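Local coordinates for aspartate-semialdehyde dehydrogenase (PDB 2YV3), which probably catalyses the NADPH-dependent reductive dephosphorylation of L-aspartyl-4-phosphate to L-aspartate-semialdehyde, a shared step in lysine, methionine and threonine biosynthesis, at residues A67-G70 and G71-R75; V88-N91 and S92-R96; M132-W135 and P136-R139; N201-R205 and E206-V210. All coordinates share one frame; numbering follows the deposited sequence.

In the fold
From the N terminus, contact 1 turns the chain from strand 64-67 into helix 70-83 of the Rossmann-type NAD-binding region. Contact 2 follows there, where strand 87-90 runs out into a loop; the two lie side by side, joined by probable backbone hydrogen bonds of Ala67 with Val89 and Asn91. Contact 3, in the dimerisation region, is a turn within helix 125-141, on the opposite side of the chain's centre from contact 1. Contact 4, in the same region, starts helix 205-219 facing the second subunit. All four are local and in series; none nests or crosses. Contact 4 meets contact 2, weakly through Ser93 with Arg205 and by packing of Arg96 on Lys209, tying the two regions together.

Contact 1. Residues A67-G70 and G71-R75; sequences ASAG and GGISR
Ile73 leans back from the first turn of helix 70-83 over the carbonyl of Ala69, four residues earlier. Its CB starts 3.9 Å from Ala69 O, CG1 comes closer, and CD1 ends beside the same oxygen at 3.4 Å. CD1 also meets the methyl of Ala69, CB to CD1 being 4.0 Å, so the branch finishes against one polar and one apolar atom. CG1 stands anti to the carbonyl carbon of its own residue (chi1 -38°), which turns this arm back toward the loop; the extended chi2 then carries CD1 on to Ala69. Beyond the pair, the Ile73 side chain packs on Leu55.

Between these residues Gly70 swings the chain into the helix at a positive phi of 67°, a value that residues with a side chain adopt less readily. Its O receives a weak, 3.5 Å hydrogen bond from Ser74 N, and the CB of Ser74 lies against the same oxygen. One step on, Arg75 N bonds to Gly71 O at 2.8 Å in regular helical fashion. The Arg75 side chain curls back so that its guanidinium edge faces Gly71 C in plane.

The join is the beta-alpha turn that begins a beta-alpha-beta crossover, from strand 64-67 through helix 70-83 to the parallel strand 87-90. Ile73 and Arg37, a predicted NADP(+)-binding residue, have side chains about 6 Å apart, consistent with a turn near the NADP(+) site of a Rossmann fold.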
ATOM      1  N   ALA A  67      -9.541   8.670  28.010  1.00 19.93           N
ATOM      2  CA  ALA A  67      -9.632   7.230  27.831  1.00 27.55           C
ATOM      3  C   ALA A  67      -8.998   6.623  26.575  1.00 33.90           C
ATOM      4  O   ALA A  67      -9.333   7.003  25.449  1.00 40.38           O
ATOM      5  CB  ALA A  67     -11.082   6.825  27.890  1.00 34.09           C
ATOM      6  N   SER A  68      -8.108   5.655  26.796  1.00 33.75           N
ATOM      7  CA  SER A  68      -7.397   4.908  25.749  1.00 39.13           C
ATOM      8  C   SER A  68      -7.238   3.465  26.254  1.00 36.84           C
ATOM      9  O   SER A  68      -6.162   2.864  26.141  1.00 29.12           O
ATOM     10  CB  SER A  68      -6.009   5.524  25.505  1.00 45.20           C
ATOM     11  OG  SER A  68      -5.149   4.652  24.771  1.00 57.44           O
ATOM     12  N   ALA A  69      -8.318   2.916  26.812  1.00 30.81           N
ATOM     13  CA  ALA A  69      -8.295   1.568  27.381  1.00 35.38           C
ATOM     14  C   ALA A  69      -9.399   0.630  26.880  1.00 48.04           C
ATOM     15  O   ALA A  69     -10.159   0.068  27.686  1.00 54.95           O
ATOM     16  CB  ALA A  69      -8.366   1.668  28.896  1.00 26.89           C
ATOM     17  N   GLY A  70      -9.489   0.458  25.563  1.00 43.69           N
ATOM     18  CA  GLY A  70     -10.501  -0.418  24.994  1.00 43.34           C
ATOM     19  C   GLY A  70     -11.938   0.043  25.154  1.00 41.20           C
ATOM     20  O   GLY A  70     -12.226   0.935  25.942  1.00 47.05           O
ATOM     21  N   GLY A  71     -12.844  -0.579  24.405  1.00 39.46           N
ATOM     22  CA  GLY A  71     -14.250  -0.222  24.474  1.00 39.05           C
ATOM     23  C   GLY A  71     -14.967  -0.993  25.566  1.00 43.06           C
ATOM     24  O   GLY A  71     -16.077  -0.648  25.981  1.00 37.50           O
ATOM     25  N   GLY A  72     -14.324  -2.053  26.035  1.00 49.37           N
ATOM     26  CA  GLY A  72     -14.909  -2.844  27.095  1.00 41.04           C
ATOM     27  C   GLY A  72     -15.167  -1.903  28.241  1.00 40.96           C
ATOM     28  O   GLY A  72     -16.313  -1.662  28.607  1.00 50.71           O
ATOM     29  N   ILE A  73     -14.097  -1.332  28.777  1.00 39.05           N
ATOM     30  CA  ILE A  73     -14.210  -0.414  29.903  1.00 39.66           C
ATOM     31  C   ILE A  73     -14.929   0.889  29.560  1.00 31.12           C
ATOM     32  O   ILE A  73     -15.763   1.362  30.314  1.00 27.89           O
ATOM     33  CB  ILE A  73     -12.817  -0.078  30.473  1.00 43.49           C
ATOM     34  CG1 ILE A  73     -11.917  -1.322  30.440  1.00 43.03           C
ATOM     35  CG2 ILE A  73     -12.968   0.415  31.901  1.00 48.34           C
ATOM     36  CD1 ILE A  73     -10.470  -1.074  30.846  1.00 34.70           C
ATOM     37  N   SER A  74     -14.611   1.470  28.416  1.00 27.73           N
ATOM     38  CA  SER A  74     -15.253   2.722  28.035  1.00 37.14           C
ATOM     39  C   SER A  74     -16.750   2.614  27.867  1.00 37.45           C
ATOM     40  O   SER A  74     -17.488   3.492  28.307  1.00 40.41           O
ATOM     41  CB  SER A  74     -14.679   3.261  26.739  1.00 35.40           C
ATOM     42  OG  SER A  74     -15.504   4.306  26.276  1.00 33.74           O
ATOM     43  N   ARG A  75     -17.199   1.554  27.203  1.00 36.91           N
ATOM     44  CA  ARG A  75     -18.628   1.369  27.002  1.00 37.32           C
ATOM     45  C   ARG A  75     -19.227   1.321  28.399  1.00 34.08           C
ATOM     46  O   ARG A  75     -20.298   1.872  28.657  1.00 37.12           O
ATOM     47  CB  ARG A  75     -18.900   0.053  26.265  1.00 40.56           C
ATOM     48  CG  ARG A  75     -20.089   0.084  25.315  1.00 35.11           C
ATOM     49  CD  ARG A  75     -19.788   0.888  24.033  1.00 57.46           C
ATOM     50  NE  ARG A  75     -19.370   0.060  22.885  1.00 61.02           N
ATOM     51  CZ  ARG A  75     -18.193  -0.558  22.772  1.00 66.96           C
ATOM     52  NH1 ARG A  75     -17.285  -0.451  23.730  1.00 71.95           N
ATOM     53  NH2 ARG A  75     -17.923  -1.300  21.705  1.00 58.61           N
TER

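Contact 2. Residues V88-N91 and S92-R96; sequences VVDN and SSAWR
The guanidinium of Arg96 comes back toward Asn91, its NH2 lying obliquely to Asn91 O at 3.5 Å, while Ser93 CB covers one face 3.3 Å above the plane, offset toward the rim. The indole of Trp95 is met obliquely by Asp90, OD2 standing 4.1 Å from CD1. Its NE1 bonds to Ser74 O of helix 70-83, and its ring meets that of Trp100.

Asp90 itself looks toward the turn. With CG anti to the backbone N (chi1 177°) the carboxylate projects from the end of strand 87-90 toward Ser92. Ser92 OG gives Asp90 OD2 a hydrogen bond whose modelled 2.3 Å is too short to trust in detail. Ala94 CB lies more loosely beside OD2, at 4.2 Å.

Arg96 runs extended from CG to NE. NE bonds to Asn122 O, and NH1 forms a salt bridge with Glu213. The side chain of Asn122 also meets Asn91 OD1 through ND2, so Asn122 bonds to both Asn91 and Arg96.

Asp90 OD2 is 6.6 Å from Arg96 NE, too far to be an ion pair, although the opposite charges may still attract. The aspartate faces the Ser92 hydroxyl and also packs on Ser74 of helix 70-83, while the arginine, a predicted phosphate-binding residue, is oriented by Glu213 and Asn122, consistent with a positive group held in position for an anion.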
ATOM      1  N   VAL A  88     -15.116  13.656  29.276  1.00 23.95           N
ATOM      2  CA  VAL A  88     -14.564  12.411  28.760  1.00 25.68           C
ATOM      3  C   VAL A  88     -14.255  12.356  27.268  1.00 30.19           C
ATOM      4  O   VAL A  88     -15.134  12.496  26.416  1.00 30.17           O
ATOM      5  CB  VAL A  88     -15.467  11.199  29.088  1.00 25.31           C
ATOM      6  CG1 VAL A  88     -14.717   9.908  28.779  1.00 22.86           C
ATOM      7  CG2 VAL A  88     -15.916  11.244  30.547  1.00 28.09           C
ATOM      8  N   VAL A  89     -12.974  12.151  26.980  1.00 31.27           N
ATOM      9  CA  VAL A  89     -12.475  12.020  25.631  1.00 22.83           C
ATOM     10  C   VAL A  89     -12.017  10.570  25.544  1.00 28.39           C
ATOM     11  O   VAL A  89     -11.108  10.139  26.271  1.00 23.08           O
ATOM     12  CB  VAL A  89     -11.285  12.958  25.379  1.00 17.93           C
ATOM     13  CG1 VAL A  89     -11.011  13.043  23.902  1.00 27.11           C
ATOM     14  CG2 VAL A  89     -11.582  14.337  25.938  1.00 11.67           C
ATOM     15  N   ASP A  90     -12.654   9.816  24.657  1.00 26.41           N
ATOM     16  CA  ASP A  90     -12.329   8.416  24.487  1.00 29.30           C
ATOM     17  C   ASP A  90     -11.770   8.117  23.094  1.00 32.45           C
ATOM     18  O   ASP A  90     -12.372   8.496  22.093  1.00 36.01           O
ATOM     19  CB  ASP A  90     -13.593   7.592  24.748  1.00 29.41           C
ATOM     20  CG  ASP A  90     -13.388   6.107  24.520  1.00 47.64           C
ATOM     21  OD1 ASP A  90     -12.529   5.502  25.200  1.00 60.93           O
ATOM     22  OD2 ASP A  90     -14.091   5.533  23.658  1.00 51.13           O
ATOM     23  N   ASN A  91     -10.618   7.446  23.036  1.00 28.55           N
ATOM     24  CA  ASN A  91     -10.015   7.074  21.753  1.00 32.04           C
ATOM     25  C   ASN A  91     -10.540   5.725  21.264  1.00 31.08           C
ATOM     26  O   ASN A  91     -10.104   5.208  20.232  1.00 27.31           O
ATOM     27  CB  ASN A  91      -8.486   6.972  21.847  1.00 35.56           C
ATOM     28  CG  ASN A  91      -7.858   6.461  20.542  1.00 35.21           C
ATOM     29  OD1 ASN A  91      -7.949   7.109  19.496  1.00 30.77           O
ATOM     30  ND2 ASN A  91      -7.235   5.289  20.601  1.00 27.67           N
ATOM     31  N   SER A  92     -11.466   5.140  22.007  1.00 27.16           N
ATOM     32  CA  SER A  92     -12.004   3.849  21.611  1.00 25.91           C
ATOM     33  C   SER A  92     -13.201   4.088  20.728  1.00 23.03           C
ATOM     34  O   SER A  92     -13.617   5.230  20.529  1.00 26.14           O
ATOM     35  CB  SER A  92     -12.443   3.040  22.836  1.00 27.49           C
ATOM     36  OG  SER A  92     -13.797   3.295  23.157  1.00 14.09           O
ATOM     37  N   SER A  93     -13.741   3.002  20.192  1.00 28.81           N
ATOM     38  CA  SER A  93     -14.927   3.078  19.351  1.00 37.41           C
ATOM     39  C   SER A  93     -16.008   2.428  20.187  1.00 38.58           C
ATOM     40  O   SER A  93     -16.240   1.215  20.103  1.00 46.95           O
ATOM     41  CB  SER A  93     -14.739   2.303  18.047  1.00 30.26           C
ATOM     42  OG  SER A  93     -15.738   2.700  17.129  1.00 38.68           O
ATOM     43  N   ALA A  94     -16.633   3.240  21.027  1.00 32.20           N
ATOM     44  CA  ALA A  94     -17.670   2.769  21.914  1.00 26.27           C
ATOM     45  C   ALA A  94     -18.792   3.776  21.851  1.00 31.57           C
ATOM     46  O   ALA A  94     -19.964   3.404  21.847  1.00 38.55           O
ATOM     47  CB  ALA A  94     -17.136   2.668  23.325  1.00 20.96           C
ATOM     48  N   TRP A  95     -18.421   5.054  21.775  1.00 25.75           N
ATOM     49  CA  TRP A  95     -19.393   6.137  21.709  1.00 20.78           C
ATOM     50  C   TRP A  95     -19.365   6.937  20.391  1.00 23.95           C
ATOM     51  O   TRP A  95     -20.166   7.851  20.206  1.00 22.09           O
ATOM     52  CB  TRP A  95     -19.172   7.087  22.885  1.00 23.29           C
ATOM     53  CG  TRP A  95     -19.092   6.384  24.183  1.00 20.82           C
ATOM     54  CD1 TRP A  95     -17.962   6.085  24.888  1.00 25.01           C
ATOM     55  CD2 TRP A  95     -20.183   5.842  24.925  1.00 19.16           C
ATOM     56  NE1 TRP A  95     -18.284   5.389  26.019  1.00  8.61           N
ATOM     57  CE2 TRP A  95     -19.643   5.224  26.069  1.00 20.46           C
ATOM     58  CE3 TRP A  95     -21.572   5.816  24.733  1.00 26.75           C
ATOM     59  CZ2 TRP A  95     -20.436   4.584  27.025  1.00 27.10           C
ATOM     60  CZ3 TRP A  95     -22.365   5.178  25.686  1.00 31.78           C
ATOM     61  CH2 TRP A  95     -21.789   4.571  26.819  1.00 25.53           C
ATOM     62  N   ARG A  96     -18.445   6.583  19.490  1.00 23.28           N
ATOM     63  CA  ARG A  96     -18.285   7.257  18.199  1.00 22.25           C
ATOM     64  C   ARG A  96     -19.546   7.370  17.362  1.00 17.54           C
ATOM     65  O   ARG A  96     -19.906   8.449  16.913  1.00 24.32           O
ATOM     66  CB  ARG A  96     -17.257   6.536  17.338  1.00 32.25           C
ATOM     67  CG  ARG A  96     -15.808   6.825  17.626  1.00 25.15           C
ATOM     68  CD  ARG A  96     -14.976   5.961  16.698  1.00 28.87           C
ATOM     69  NE  ARG A  96     -13.582   5.866  17.111  1.00 37.63           N
ATOM     70  CZ  ARG A  96     -12.739   4.967  16.627  1.00 37.94           C
ATOM     71  NH1 ARG A  96     -13.159   4.102  15.717  1.00 32.79           N
ATOM     72  NH2 ARG A  96     -11.490   4.912  17.065  1.00 44.32           N
TER

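Contact 3. Residues M132-W135 and P136-R139; sequences MALW and PLHR
Met132 O faces Pro136 CD at 3.9 Å where an ordinary helix would have an N-H, since the proline nitrogen has no hydrogen to give; this is the proline kink of helix 125-141. Ala133 O likewise faces carbon atoms of the Pro136 ring and Leu137. Leu134 regains the helical pattern: its O accepts from His138 N at 3.3 Å. Its side chain crosses that of Leu137 at about a right angle, with CD1 to CD2 at 3.7 Å, and both leucines pack on Phe305 of strand 302-310.

Trp135 carries most of the contact. Its O takes a 3.1 Å hydrogen bond from Arg139 N, and its indole lies under the Arg139 side chain. Arg139 CG sits between the backbone N and the carbonyl carbon (chi1 57°), and the bend at chi3 folds the arginine back across the ring, with the guanidinium plane tilted 22° from it. The His138 ring is oblique to the indole, its centroid 5.4 Å from that of the six-membered ring of Trp135, and Phe218 of helix 205-219 meets the indole edge-to-face. With an alanine here the indole is gone, and the Arg139 chain would probably be free to swing away, while Phe218 would lose its edge-to-face partner. The methylene CD of Arg139 makes a CH-pi contact over the face, 3.7 Å from the centroid of the Trp135 five-membered ring and 24° off its normal.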
ATOM      1  N   MET A 132      -7.142  15.521   8.264  1.00 24.60           N
ATOM      2  CA  MET A 132      -6.181  16.585   8.413  1.00 30.06           C
ATOM      3  C   MET A 132      -5.789  17.138   7.048  1.00 34.69           C
ATOM      4  O   MET A 132      -5.403  18.297   6.909  1.00 41.98           O
ATOM      5  CB  MET A 132      -4.947  16.056   9.135  1.00 30.55           C
ATOM      6  CG  MET A 132      -4.110  17.147   9.744  1.00 36.32           C
ATOM      7  SD  MET A 132      -4.789  17.761  11.288  1.00 33.91           S
ATOM      8  CE  MET A 132      -6.573  17.256  11.226  1.00 15.95           C
ATOM      9  N   ALA A 133      -5.883  16.296   6.034  1.00 31.66           N
ATOM     10  CA  ALA A 133      -5.545  16.730   4.705  1.00 36.15           C
ATOM     11  C   ALA A 133      -6.825  16.926   3.907  1.00 35.75           C
ATOM     12  O   ALA A 133      -6.963  17.912   3.172  1.00 42.00           O
ATOM     13  CB  ALA A 133      -4.643  15.702   4.029  1.00 39.73           C
ATOM     14  N   LEU A 134      -7.774  16.010   4.068  1.00 26.27           N
ATOM     15  CA  LEU A 134      -9.021  16.094   3.310  1.00 30.44           C
ATOM     16  C   LEU A 134      -9.995  17.144   3.817  1.00 29.86           C
ATOM     17  O   LEU A 134     -10.995  17.433   3.170  1.00 34.26           O
ATOM     18  CB  LEU A 134      -9.731  14.734   3.258  1.00 25.50           C
ATOM     19  CG  LEU A 134     -10.709  14.625   2.080  1.00 26.72           C
ATOM     20  CD1 LEU A 134      -9.895  14.443   0.789  1.00 24.11           C
ATOM     21  CD2 LEU A 134     -11.679  13.471   2.287  1.00 24.74           C
ATOM     22  N   TRP A 135      -9.716  17.718   4.974  1.00 32.74           N
ATOM     23  CA  TRP A 135     -10.605  18.743   5.479  1.00 28.68           C
ATOM     24  C   TRP A 135     -10.595  19.975   4.569  1.00 31.26           C
ATOM     25  O   TRP A 135     -11.634  20.389   4.047  1.00 25.31           O
ATOM     26  CB  TRP A 135     -10.222  19.177   6.894  1.00 30.00           C
ATOM     27  CG  TRP A 135     -11.117  20.271   7.282  1.00 29.65           C
ATOM     28  CD1 TRP A 135     -10.769  21.491   7.773  1.00 28.72           C
ATOM     29  CD2 TRP A 135     -12.524  20.312   7.058  1.00 19.04           C
ATOM     30  NE1 TRP A 135     -11.878  22.297   7.855  1.00 24.58           N
ATOM     31  CE2 TRP A 135     -12.970  21.594   7.422  1.00 17.91           C
ATOM     32  CE3 TRP A 135     -13.454  19.383   6.580  1.00 15.53           C
ATOM     33  CZ2 TRP A 135     -14.299  21.977   7.324  1.00 21.24           C
ATOM     34  CZ3 TRP A 135     -14.767  19.757   6.486  1.00 24.56           C
ATOM     35  CH2 TRP A 135     -15.184  21.048   6.855  1.00 24.40           C
ATOM     36  N   PRO A 136      -9.408  20.584   4.373  1.00 29.63           N
ATOM     37  CA  PRO A 136      -9.306  21.770   3.517  1.00 23.80           C
ATOM     38  C   PRO A 136      -9.668  21.589   2.031  1.00 21.73           C
ATOM     39  O   PRO A 136     -10.084  22.540   1.377  1.00 28.54           O
ATOM     40  CB  PRO A 136      -7.862  22.230   3.740  1.00 14.76           C
ATOM     41  CG  PRO A 136      -7.144  20.955   4.067  1.00 21.36           C
ATOM     42  CD  PRO A 136      -8.100  20.252   4.973  1.00 15.42           C
ATOM     43  N   LEU A 137      -9.529  20.384   1.493  1.00 18.50           N
ATOM     44  CA  LEU A 137      -9.867  20.157   0.084  1.00 20.97           C
ATOM     45  C   LEU A 137     -11.378  20.202  -0.040  1.00 18.41           C
ATOM     46  O   LEU A 137     -11.940  20.786  -0.962  1.00 13.45           O
ATOM     47  CB  LEU A 137      -9.348  18.794  -0.384  1.00 23.71           C
ATOM     48  CG  LEU A 137      -7.824  18.585  -0.489  1.00 35.90           C
ATOM     49  CD1 LEU A 137      -7.079  19.371   0.598  1.00 28.29           C
ATOM     50  CD2 LEU A 137      -7.515  17.083  -0.374  1.00 22.07           C
ATOM     51  N   HIS A 138     -12.029  19.562   0.915  1.00 21.68           N
ATOM     52  CA  HIS A 138     -13.470  19.531   0.963  1.00 23.01           C
ATOM     53  C   HIS A 138     -13.981  20.969   1.009  1.00 22.19           C
ATOM     54  O   HIS A 138     -14.577  21.449   0.061  1.00 19.10           O
ATOM     55  CB  HIS A 138     -13.909  18.760   2.204  1.00 22.52           C
ATOM     56  CG  HIS A 138     -15.370  18.855   2.494  1.00 16.08           C
ATOM     57  ND1 HIS A 138     -16.334  18.483   1.585  1.00 24.85           N
ATOM     58  CD2 HIS A 138     -16.031  19.265   3.600  1.00 20.41           C
ATOM     59  CE1 HIS A 138     -17.529  18.660   2.122  1.00 30.61           C
ATOM     60  NE2 HIS A 138     -17.372  19.133   3.344  1.00 19.03           N
ATOM     61  N   ARG A 139     -13.718  21.659   2.108  1.00 28.84           N
ATOM     62  CA  ARG A 139     -14.177  23.034   2.257  1.00 35.29           C
ATOM     63  C   ARG A 139     -13.982  23.907   1.005  1.00 34.14           C
ATOM     64  O   ARG A 139     -14.876  24.664   0.617  1.00 37.18           O
ATOM     65  CB  ARG A 139     -13.496  23.671   3.472  1.00 27.00           C
ATOM     66  CG  ARG A 139     -11.976  23.654   3.437  1.00 37.97           C
ATOM     67  CD  ARG A 139     -11.349  23.693   4.846  1.00 26.44           C
ATOM     68  NE  ARG A 139     -11.586  24.938   5.569  1.00 31.07           N
ATOM     69  CZ  ARG A 139     -12.768  25.330   6.045  1.00 34.40           C
ATOM     70  NH1 ARG A 139     -13.843  24.570   5.879  1.00 28.98           N
ATOM     71  NH2 ARG A 139     -12.876  26.487   6.697  1.00 26.87           N
TER

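Contact 4. Residues N201-R205 and E206-V210; sequences NGYTR and EEMKV
Thr204 O receives Met208 N at 2.9 Å in a virtually straight bond (179°), the first turn of helix 205-219 following an extended Thr204 backbone. Thr204 OG1, placed between the backbone N and the carbonyl carbon (chi1 73°), points at the helix and accepts from Glu207 N at 3.2 Å, again nearly in line. In return, the carboxylate of Glu207 reaches back along an extended chain, and its OE1 takes the Thr204 N-H at 2.6 Å on the anti side, 16° out of the carboxylate plane. These reciprocal bonds are a capping box with Thr204 as N-cap, so the Glu207 N-H and the N-H of Thr204 both have acceptors.

OE1 also makes a salt bridge with Arg292 of the second subunit, which places the box at the dimer contact and would tend to stabilise the negative charge. With a glutamine in place of Glu207 the negative charge is gone, and Arg292 of the second subunit would probably be left without its salt-bridge mate.

Before the cap, Asn201 OD1 accepts from Tyr203 N at 3.2 Å, an Asx turn. Tyr203 then sets its ring beside Met208 in a Met-aromatic contact, SD lying obliquely 5.0 Å from the centroid, while Tyr203 CB packs against Met208 CG at 3.9 Å. Arg294 of the second subunit makes a cation-pi contact with the same ring. One turn along, Lys209 NZ forms a 3.2 Å salt bridge to Glu206 OE1, coming from above the carboxylate plane; Glu206 packs on Gln152, a predicted substrate-binding residue, and Lys209 lies near Arg96.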
ATOM      1  N   ASN A 201     -21.172  -6.357   3.566  1.00 13.70           N
ATOM      2  CA  ASN A 201     -20.912  -5.826   2.227  1.00 23.54           C
ATOM      3  C   ASN A 201     -19.499  -6.112   1.667  1.00 24.76           C
ATOM      4  O   ASN A 201     -19.206  -5.764   0.519  1.00 14.74           O
ATOM      5  CB  ASN A 201     -21.231  -4.314   2.149  1.00 10.37           C
ATOM      6  CG  ASN A 201     -20.355  -3.470   3.038  1.00 18.05           C
ATOM      7  OD1 ASN A 201     -19.298  -3.902   3.500  1.00 20.00           O
ATOM      8  ND2 ASN A 201     -20.788  -2.243   3.277  1.00 22.18           N
ATOM      9  N   GLY A 202     -18.643  -6.749   2.466  1.00 14.07           N
ATOM     10  CA  GLY A 202     -17.312  -7.087   1.989  1.00 21.80           C
ATOM     11  C   GLY A 202     -16.147  -6.391   2.665  1.00 20.52           C
ATOM     12  O   GLY A 202     -15.072  -6.977   2.832  1.00 22.18           O
ATOM     13  N   TYR A 203     -16.366  -5.136   3.042  1.00 25.37           N
ATOM     14  CA  TYR A 203     -15.368  -4.320   3.724  1.00 18.89           C
ATOM     15  C   TYR A 203     -15.144  -4.789   5.162  1.00 21.24           C
ATOM     16  O   TYR A 203     -15.863  -5.649   5.680  1.00 18.21           O
ATOM     17  CB  TYR A 203     -15.813  -2.859   3.721  1.00  7.47           C
ATOM     18  CG  TYR A 203     -15.831  -2.270   2.346  1.00 13.90           C
ATOM     19  CD1 TYR A 203     -14.730  -1.584   1.858  1.00 21.89           C
ATOM     20  CD2 TYR A 203     -16.904  -2.499   1.476  1.00 26.86           C
ATOM     21  CE1 TYR A 203     -14.678  -1.148   0.540  1.00 26.68           C
ATOM     22  CE2 TYR A 203     -16.866  -2.064   0.154  1.00 17.84           C
ATOM     23  CZ  TYR A 203     -15.743  -1.392  -0.304  1.00 20.86           C
ATOM     24  OH  TYR A 203     -15.660  -0.987  -1.612  1.00 24.31           O
ATOM     25  N   THR A 204     -14.116  -4.230   5.790  1.00 25.68           N
ATOM     26  CA  THR A 204     -13.781  -4.553   7.172  1.00 28.21           C
ATOM     27  C   THR A 204     -14.221  -3.371   8.026  1.00 25.99           C
ATOM     28  O   THR A 204     -14.432  -2.272   7.504  1.00 30.64           O
ATOM     29  CB  THR A 204     -12.254  -4.783   7.351  1.00 29.67           C
ATOM     30  OG1 THR A 204     -11.553  -3.531   7.270  1.00 16.29           O
ATOM     31  CG2 THR A 204     -11.735  -5.738   6.273  1.00 18.65           C
ATOM     32  N   ARG A 205     -14.370  -3.592   9.326  1.00 28.15           N
ATOM     33  CA  ARG A 205     -14.792  -2.517  10.218  1.00 28.15           C
ATOM     34  C   ARG A 205     -13.857  -1.334  10.051  1.00 23.15           C
ATOM     35  O   ARG A 205     -14.289  -0.198  10.107  1.00 32.78           O
ATOM     36  CB  ARG A 205     -14.800  -2.991  11.682  1.00 40.43           C
ATOM     37  CG  ARG A 205     -14.879  -1.866  12.721  1.00 43.52           C
ATOM     38  CD  ARG A 205     -16.067  -2.012  13.685  1.00 51.28           C
ATOM     39  NE  ARG A 205     -16.010  -1.011  14.757  1.00 53.43           N
ATOM     40  CZ  ARG A 205     -16.965  -0.803  15.664  1.00 48.01           C
ATOM     41  NH1 ARG A 205     -18.077  -1.526  15.647  1.00 51.21           N
ATOM     42  NH2 ARG A 205     -16.814   0.142  16.581  1.00 42.61           N
ATOM     43  N   GLU A 206     -12.576  -1.602   9.836  1.00 27.29           N
ATOM     44  CA  GLU A 206     -11.607  -0.526   9.649  1.00 30.91           C
ATOM     45  C   GLU A 206     -11.983   0.288   8.411  1.00 27.49           C
ATOM     46  O   GLU A 206     -12.204   1.488   8.490  1.00 33.97           O
ATOM     47  CB  GLU A 206     -10.203  -1.103   9.477  1.00 35.15           C
ATOM     48  CG  GLU A 206      -9.103  -0.084   9.586  1.00 20.96           C
ATOM     49  CD  GLU A 206      -8.787   0.315  11.018  1.00 41.65           C
ATOM     50  OE1 GLU A 206      -9.536  -0.052  11.967  1.00 40.26           O
ATOM     51  OE2 GLU A 206      -7.770   1.018  11.192  1.00 42.38           O
ATOM     52  N   GLU A 207     -12.054  -0.378   7.266  1.00 29.89           N
ATOM     53  CA  GLU A 207     -12.426   0.274   6.019  1.00 27.20           C
ATOM     54  C   GLU A 207     -13.686   1.108   6.211  1.00 28.49           C
ATOM     55  O   GLU A 207     -13.702   2.300   5.890  1.00 18.58           O
ATOM     56  CB  GLU A 207     -12.673  -0.777   4.925  1.00 22.45           C
ATOM     57  CG  GLU A 207     -11.420  -1.513   4.525  1.00 27.18           C
ATOM     58  CD  GLU A 207     -11.667  -2.692   3.608  1.00 25.48           C
ATOM     59  OE1 GLU A 207     -12.323  -3.661   4.033  1.00 41.51           O
ATOM     60  OE2 GLU A 207     -11.199  -2.652   2.455  1.00 34.45           O
ATOM     61  N   MET A 208     -14.728   0.470   6.751  1.00 26.68           N
ATOM     62  CA  MET A 208     -16.025   1.105   6.977  1.00 23.77           C
ATOM     63  C   MET A 208     -16.031   2.381   7.805  1.00 29.94           C
ATOM     64  O   MET A 208     -16.938   3.213   7.685  1.00 32.07           O
ATOM     65  CB  MET A 208     -16.997   0.094   7.574  1.00 25.28           C
ATOM     66  CG  MET A 208     -17.605  -0.794   6.509  1.00 19.61           C
ATOM     67  SD  MET A 208     -17.898   0.214   5.031  1.00 27.87           S
ATOM     68  CE  MET A 208     -19.286   1.210   5.529  1.00 20.49           C
ATOM     69  N   LYS A 209     -14.999   2.536   8.626  1.00 27.19           N
ATOM     70  CA  LYS A 209     -14.845   3.699   9.478  1.00 16.48           C
ATOM     71  C   LYS A 209     -14.446   4.905   8.641  1.00 21.22           C
ATOM     72  O   LYS A 209     -14.951   6.007   8.869  1.00 22.27           O
ATOM     73  CB  LYS A 209     -13.801   3.392  10.549  1.00 17.31           C
ATOM     74  CG  LYS A 209     -14.292   2.311  11.496  1.00 15.19           C
ATOM     75  CD  LYS A 209     -13.169   1.548  12.192  1.00 41.70           C
ATOM     76  CE  LYS A 209     -12.451   2.378  13.250  1.00 47.42           C
ATOM     77  NZ  LYS A 209     -11.464   1.557  14.012  1.00 39.39           N
ATOM     78  N   VAL A 210     -13.565   4.699   7.657  1.00 24.04           N
ATOM     79  CA  VAL A 210     -13.127   5.794   6.794  1.00 16.95           C
ATOM     80  C   VAL A 210     -14.352   6.522   6.275  1.00 21.18           C
ATOM     81  O   VAL A 210     -14.274   7.689   5.921  1.00 28.67           O
ATOM     82  CB  VAL A 210     -12.288   5.289   5.575  1.00 30.03           C
ATOM     83  CG1 VAL A 210     -11.909   6.460   4.659  1.00  1.26           C
ATOM     84  CG2 VAL A 210     -11.033   4.561   6.062  1.00 16.06           C
TER